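Local structure of DNA mismatch repair protein MUTS (Thermus aquaticus, 1EWQ) at residues I400-D405 against A414-V419; A420-L425 against F446-E451. The protein takes part in DNA mismatch repair, binding mismatched DNA and showing a weak ATPase activity. All blocks are in the same frame, centred on the assembly; numbering follows the deposited sequence.

Both interactions lie in MutS domain III and share helix 406-433. Along the chain they come in series. Interaction 1 joins the loop before this helix to residues 414-419. Interaction 2 starts at the next residue and packs 420-425 on 446-451, which runs into a four-stranded antiparallel sheet. Their centres are 20 Å apart, and they do not touch beyond sharing the helix. Interaction 1 is an exposed salt bridge; interaction 2 is mostly buried and apolar. The nearest atom of interaction 1 is about 14 Å from the bound DNA, that of interaction 2 about 5 Å. Helix 406-433 thus carries a surface ion pair and, further on, a buried contact close to the DNA.

Interaction 1: I400-D405 against A414-V419; sequences IREGYD and AHREGV
A type II beta turn from Arg401 to Tyr404 leads into helix 406-433, and Glu402 of this turn forms a salt bridge with Arg416 further along the helix. The backbones stay well apart: the CA atoms of Glu402 and Arg416 are 12.6 Å from each other. Two long side chains span the gap from opposite directions. That of Glu402 is extended beyond CG (chi2 174°). That of Arg416 bends at chi2 and chi3, which brings its guanidinium edge to the carboxylate. Arg416 NH2 donates to Glu402 OE1 at 3.0 Å. The bond is bent, with an N-H...O angle of 133°. Glu402 OE2 also lies 3.2 Å from Arg416 NH2, so one nitrogen faces both oxygens. The two flat groups are turned 71° apart, and NH2 comes from above the carboxylate plane. This is therefore not a flat two-nitrogen, two-oxygen pairing. Both residues are exposed, and the segments bury just 68 Å² between them, so solvent probably weakens the attraction. The Glu402 side chain also touches Asp409 and Arg412 in the first turns of the helix. The turn itself is closed by Tyr404 N bonding to Arg401 O at 3.3 Å. At the backbone angles of Gly403 a side chain would press on the carbonyl O of Glu402, and Gly403 N bonds to Asp409 OD1. Asp405 then caps the helix, with OD1 accepting from Leu408 N. The arrangement is that of a beta turn running into an N-capped helix, with a surface ion pair linking the turn to the helix.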
loop_
_atom_site.group_PDB
_atom_site.type_symbol
_atom_site.label_atom_id
_atom_site.label_comp_id
_atom_site.label_asym_id
_atom_site.label_seq_id
_atom_site.Cartn_x
_atom_site.Cartn_y
_atom_site.Cartn_z
ATOM N N ILE C 400 -40.998 -8.826 11.165
ATOM C CA ILE C 400 -42.172 -9.595 10.778
ATOM C C ILE C 400 -43.364 -8.700 10.495
ATOM O O ILE C 400 -43.605 -7.735 11.212
ATOM C CB ILE C 400 -42.544 -10.598 11.898
ATOM C CG1 ILE C 400 -41.348 -11.513 12.183
ATOM C CG2 ILE C 400 -43.764 -11.423 11.497
ATOM C CD1 ILE C 400 -40.883 -12.321 10.978
ATOM N N ARG C 401 -44.121 -9.030 9.454
ATOM C CA ARG C 401 -45.285 -8.230 9.078
ATOM C C ARG C 401 -46.529 -8.466 9.923
ATOM O O ARG C 401 -46.741 -9.556 10.464
ATOM C CB ARG C 401 -45.637 -8.474 7.616
ATOM C CG ARG C 401 -44.487 -8.192 6.694
ATOM C CD ARG C 401 -44.964 -7.831 5.314
ATOM N NE ARG C 401 -45.858 -8.838 4.762
ATOM C CZ ARG C 401 -46.267 -8.828 3.500
ATOM N NH1 ARG C 401 -45.850 -7.861 2.686
ATOM N NH2 ARG C 401 -47.076 -9.781 3.048
ATOM N N GLU C 402 -47.358 -7.432 10.023
ATOM C CA GLU C 402 -48.585 -7.519 10.793
ATOM C C GLU C 402 -49.516 -8.583 10.236
ATOM O O GLU C 402 -49.685 -8.714 9.020
ATOM C CB GLU C 402 -49.291 -6.165 10.819
ATOM C CG GLU C 402 -48.655 -5.186 11.787
ATOM C CD GLU C 402 -49.261 -3.804 11.707
ATOM O OE1 GLU C 402 -50.504 -3.691 11.841
ATOM O OE2 GLU C 402 -48.493 -2.829 11.512
ATOM N N GLY C 403 -50.106 -9.352 11.146
ATOM C CA GLY C 403 -51.020 -10.407 10.749
ATOM C C GLY C 403 -50.370 -11.758 10.502
ATOM O O GLY C 403 -51.063 -12.730 10.199
ATOM N N TYR C 404 -49.050 -11.842 10.629
ATOM C CA TYR C 404 -48.377 -13.113 10.395
ATOM C C TYR C 404 -48.453 -14.014 11.625
ATOM O O TYR C 404 -48.943 -15.144 11.552
ATOM C CB TYR C 404 -46.906 -12.892 10.018
ATOM C CG TYR C 404 -46.188 -14.178 9.667
ATOM C CD1 TYR C 404 -46.435 -14.832 8.460
ATOM C CD2 TYR C 404 -45.319 -14.779 10.572
ATOM C CE1 TYR C 404 -45.838 -16.056 8.166
ATOM C CE2 TYR C 404 -44.721 -16.002 10.291
ATOM C CZ TYR C 404 -44.985 -16.633 9.090
ATOM O OH TYR C 404 -44.399 -17.846 8.828
ATOM N N ASP C 405 -47.960 -13.513 12.751
ATOM C CA ASP C 405 -47.962 -14.278 13.991
ATOM C C ASP C 405 -48.912 -13.646 15.006
ATOM O O ASP C 405 -48.672 -12.540 15.485
ATOM C CB ASP C 405 -46.548 -14.338 14.554
ATOM C CG ASP C 405 -46.466 -15.122 15.845
ATOM O OD1 ASP C 405 -46.278 -14.496 16.908
ATOM O OD2 ASP C 405 -46.590 -16.365 15.796
ATOM N N ALA C 414 -51.623 -4.202 21.732
ATOM C CA ALA C 414 -51.592 -3.679 23.087
ATOM C C ALA C 414 -50.566 -2.559 23.235
ATOM O O ALA C 414 -50.716 -1.680 24.087
ATOM C CB ALA C 414 -51.288 -4.804 24.073
ATOM N N HIS C 415 -49.522 -2.589 22.409
ATOM C CA HIS C 415 -48.492 -1.557 22.467
ATOM C C HIS C 415 -49.029 -0.259 21.866
ATOM O O HIS C 415 -48.761 0.826 22.379
ATOM C CB HIS C 415 -47.236 -1.983 21.699
ATOM C CG HIS C 415 -46.142 -0.962 21.735
ATOM N ND1 HIS C 415 -45.336 -0.773 22.836
ATOM C CD2 HIS C 415 -45.759 -0.038 20.826
ATOM C CE1 HIS C 415 -44.505 0.227 22.604
ATOM N NE2 HIS C 415 -44.741 0.690 21.392
ATOM N N ARG C 416 -49.782 -0.379 20.778
ATOM C CA ARG C 416 -50.373 0.784 20.117
ATOM C C ARG C 416 -51.343 1.472 21.076
ATOM O O ARG C 416 -51.405 2.702 21.146
ATOM C CB ARG C 416 -51.129 0.348 18.864
ATOM C CG ARG C 416 -50.287 -0.439 17.874
ATOM C CD ARG C 416 -51.085 -1.601 17.297
ATOM N NE ARG C 416 -50.701 -1.908 15.922
ATOM C CZ ARG C 416 -50.721 -1.015 14.935
ATOM N NH1 ARG C 416 -51.100 0.235 15.178
ATOM N NH2 ARG C 416 -50.375 -1.367 13.702
ATOM N N GLU C 417 -52.098 0.663 21.812
ATOM C CA GLU C 417 -53.061 1.175 22.778
ATOM C C GLU C 417 -52.331 1.799 23.970
ATOM O O GLU C 417 -52.795 2.782 24.550
ATOM C CB GLU C 417 -53.979 0.042 23.252
ATOM C CG GLU C 417 -55.425 0.147 22.757
ATOM C CD GLU C 417 -55.537 0.257 21.242
ATOM O OE1 GLU C 417 -55.081 -0.674 20.535
ATOM O OE2 GLU C 417 -56.086 1.276 20.761
ATOM N N GLY C 418 -51.185 1.221 24.327
ATOM C CA GLY C 418 -50.405 1.740 25.437
ATOM C C GLY C 418 -49.831 3.109 25.116
ATOM O O GLY C 418 -49.721 3.969 25.991
ATOM N N VAL C 419 -49.468 3.312 23.856
ATOM C CA VAL C 419 -48.903 4.579 23.413
ATOM C C VAL C 419 -49.998 5.626 23.202
ATOM O O VAL C 419 -49.786 6.812 23.446
ATOM C CB VAL C 419 -48.093 4.396 22.102
ATOM C CG1 VAL C 419 -47.649 5.747 21.551
ATOM C CG2 VAL C 419 -46.877 3.526 22.371
#

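Interaction 2: A420-L425 against F446-E451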
loop_
_atom_site.group_PDB
_atom_site.type_symbol
_atom_site.label_atom_id
_atom_site.label_comp_id
_atom_site.label_asym_id
_atom_site.label_seq_id
_atom_site.Cartn_x
_atom_site.Cartn_y
_atom_site.Cartn_z
ATOM N N ALA C 420 -51.167 5.187 22.754
ATOM C CA ALA C 420 -52.278 6.106 22.525
ATOM C C ALA C 420 -52.664 6.770 23.844
ATOM O O ALA C 420 -53.017 7.951 23.884
ATOM C CB ALA C 420 -53.469 5.354 21.951
ATOM N N TYR C 421 -52.589 5.992 24.919
ATOM C CA TYR C 421 -52.917 6.476 26.248
ATOM C C TYR C 421 -52.220 7.798 26.552
ATOM O O TYR C 421 -52.854 8.754 26.996
ATOM C CB TYR C 421 -52.496 5.453 27.300
ATOM C CG TYR C 421 -52.543 6.000 28.709
ATOM C CD1 TYR C 421 -53.726 5.988 29.444
ATOM C CD2 TYR C 421 -51.403 6.549 29.302
ATOM C CE1 TYR C 421 -53.775 6.505 30.731
ATOM C CE2 TYR C 421 -51.442 7.070 30.587
ATOM C CZ TYR C 421 -52.632 7.044 31.297
ATOM O OH TYR C 421 -52.682 7.558 32.569
ATOM N N PHE C 422 -50.910 7.845 26.323
ATOM C CA PHE C 422 -50.149 9.054 26.607
ATOM C C PHE C 422 -50.567 10.244 25.759
ATOM O O PHE C 422 -50.580 11.381 26.238
ATOM C CB PHE C 422 -48.651 8.788 26.453
ATOM C CG PHE C 422 -48.104 7.842 27.481
ATOM C CD1 PHE C 422 -47.812 6.521 27.151
ATOM C CD2 PHE C 422 -47.915 8.261 28.796
ATOM C CE1 PHE C 422 -47.342 5.634 28.117
ATOM C CE2 PHE C 422 -47.445 7.381 29.768
ATOM C CZ PHE C 422 -47.160 6.065 29.428
ATOM N N LEU C 423 -50.920 9.982 24.506
ATOM C CA LEU C 423 -51.346 11.045 23.612
ATOM C C LEU C 423 -52.636 11.658 24.142
ATOM O O LEU C 423 -52.822 12.874 24.102
ATOM C CB LEU C 423 -51.576 10.492 22.206
ATOM C CG LEU C 423 -51.760 11.529 21.099
ATOM C CD1 LEU C 423 -50.509 12.385 20.982
ATOM C CD2 LEU C 423 -52.035 10.816 19.788
ATOM N N GLU C 424 -53.525 10.804 24.640
ATOM C CA GLU C 424 -54.798 11.251 25.193
ATOM C C GLU C 424 -54.563 11.991 26.502
ATOM O O GLU C 424 -55.257 12.956 26.810
ATOM C CB GLU C 424 -55.712 10.053 25.444
ATOM C CG GLU C 424 -56.345 9.480 24.186
ATOM C CD GLU C 424 -56.689 8.008 24.325
ATOM O OE1 GLU C 424 -57.045 7.573 25.446
ATOM O OE2 GLU C 424 -56.609 7.285 23.305
ATOM N N LEU C 425 -53.584 11.532 27.274
ATOM C CA LEU C 425 -53.274 12.164 28.543
ATOM C C LEU C 425 -52.863 13.621 28.322
ATOM O O LEU C 425 -53.303 14.511 29.045
ATOM C CB LEU C 425 -52.146 11.411 29.248
ATOM C CG LEU C 425 -51.873 11.817 30.695
ATOM C CD1 LEU C 425 -53.055 11.387 31.548
ATOM C CD2 LEU C 425 -50.580 11.180 31.198
ATOM N N PHE C 446 -35.789 9.413 32.017
ATOM C CA PHE C 446 -36.882 9.642 32.957
ATOM C C PHE C 446 -38.193 8.948 32.599
ATOM O O PHE C 446 -39.120 8.936 33.405
ATOM C CB PHE C 446 -37.130 11.152 33.131
ATOM C CG PHE C 446 -35.956 11.900 33.715
ATOM C CD1 PHE C 446 -34.954 12.413 32.892
ATOM C CD2 PHE C 446 -35.839 12.069 35.094
ATOM C CE1 PHE C 446 -33.849 13.085 33.435
ATOM C CE2 PHE C 446 -34.740 12.738 35.650
ATOM C CZ PHE C 446 -33.743 13.247 34.821
ATOM N N GLY C 447 -38.276 8.369 31.404
ATOM C CA GLY C 447 -39.503 7.699 30.998
ATOM C C GLY C 447 -40.545 8.692 30.514
ATOM O O GLY C 447 -40.194 9.753 29.999
ATOM N N TYR C 448 -41.826 8.362 30.666
ATOM C CA TYR C 448 -42.892 9.267 30.238
ATOM C C TYR C 448 -43.097 10.394 31.239
ATOM O O TYR C 448 -42.941 10.197 32.437
ATOM C CB TYR C 448 -44.200 8.508 30.039
ATOM C CG TYR C 448 -44.159 7.582 28.848
ATOM C CD1 TYR C 448 -43.570 6.321 28.939
ATOM C CD2 TYR C 448 -44.655 7.989 27.613
ATOM C CE1 TYR C 448 -43.475 5.495 27.824
ATOM C CE2 TYR C 448 -44.563 7.169 26.492
ATOM C CZ TYR C 448 -43.972 5.926 26.605
ATOM O OH TYR C 448 -43.890 5.115 25.495
ATOM N N TYR C 449 -43.467 11.570 30.752
ATOM C CA TYR C 449 -43.650 12.713 31.643
ATOM C C TYR C 449 -44.555 13.804 31.086
ATOM O O TYR C 449 -44.882 13.816 29.901
ATOM C CB TYR C 449 -42.280 13.332 31.965
ATOM C CG TYR C 449 -41.539 13.808 30.730
ATOM C CD1 TYR C 449 -41.971 14.936 30.013
ATOM C CD2 TYR C 449 -40.439 13.105 30.244
ATOM C CE1 TYR C 449 -41.324 15.349 28.841
ATOM C CE2 TYR C 449 -39.787 13.503 29.071
ATOM C CZ TYR C 449 -40.234 14.621 28.374
ATOM O OH TYR C 449 -39.601 14.988 27.205
ATOM N N LEU C 450 -44.940 14.721 31.972
ATOM C CA LEU C 450 -45.772 15.874 31.633
ATOM C C LEU C 450 -44.794 17.042 31.676
ATOM O O LEU C 450 -44.010 17.162 32.622
ATOM C CB LEU C 450 -46.865 16.073 32.685
ATOM C CG LEU C 450 -47.933 14.984 32.759
ATOM C CD1 LEU C 450 -48.522 14.931 34.157
ATOM C CD2 LEU C 450 -49.008 15.261 31.711
ATOM N N GLU C 451 -44.839 17.898 30.663
ATOM C CA GLU C 451 -43.916 19.022 30.581
ATOM C C GLU C 451 -44.639 20.367 30.512
ATOM O O GLU C 451 -45.537 20.562 29.694
ATOM C CB GLU C 451 -43.017 18.850 29.349
ATOM C CG GLU C 451 -41.916 19.889 29.197
ATOM C CD GLU C 451 -41.162 19.748 27.880
ATOM O OE1 GLU C 451 -41.653 20.263 26.846
ATOM O OE2 GLU C 451 -40.086 19.109 27.871
#
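Phe422 lays one face of its ring over the ring of Tyr448. The two form a face-to-face stack, with centroids 3.6 Å apart and planes only 9° from parallel. The stack is offset (parallel-displaced): Tyr448 CD2 sits 3.3 Å above the centre of the Phe422 ring. In return, Phe422 CE1 lies over the centre of the Tyr448 ring. The closest atoms include Phe422 CD1 and Tyr448 CE2, at 3.4 Å. Phe422 CE2 also meets Tyr448 CB at 3.4 Å, so the overlap reaches the root of the tyrosine. Followed outward from CA, the two side chains run roughly perpendicular, while their ring planes stay nearly parallel. Phe422 has CG anti to its carbonyl carbon (chi1 -67°), which sends the ring out from the helix towards Tyr448. Its other face is covered by Tyr421 CD2, 3.8 Å above the ring centre. The phenyl ring is thus held between two tyrosines. With an alanine here, the Tyr448 ring would probably lose its stacking partner and a gap would open between it and the helix. One helical turn on, Leu425 CD2 touches Leu450 CD2 at 4.4 Å, a looser methyl contact. Val440 of the neighbouring strand touches both Phe422 and Leu450. Met481 of helix 479-511 touches Leu425 and Tyr448, so the second long helix joins the same packing. Tyr448 N bonds to Glu485 of that helix. Between 420-425 and 446-451 the contact is wholly apolar and aromatic. The hold between these two segments therefore rests on close ring overlap and burial, not on charge or directed polar bonds.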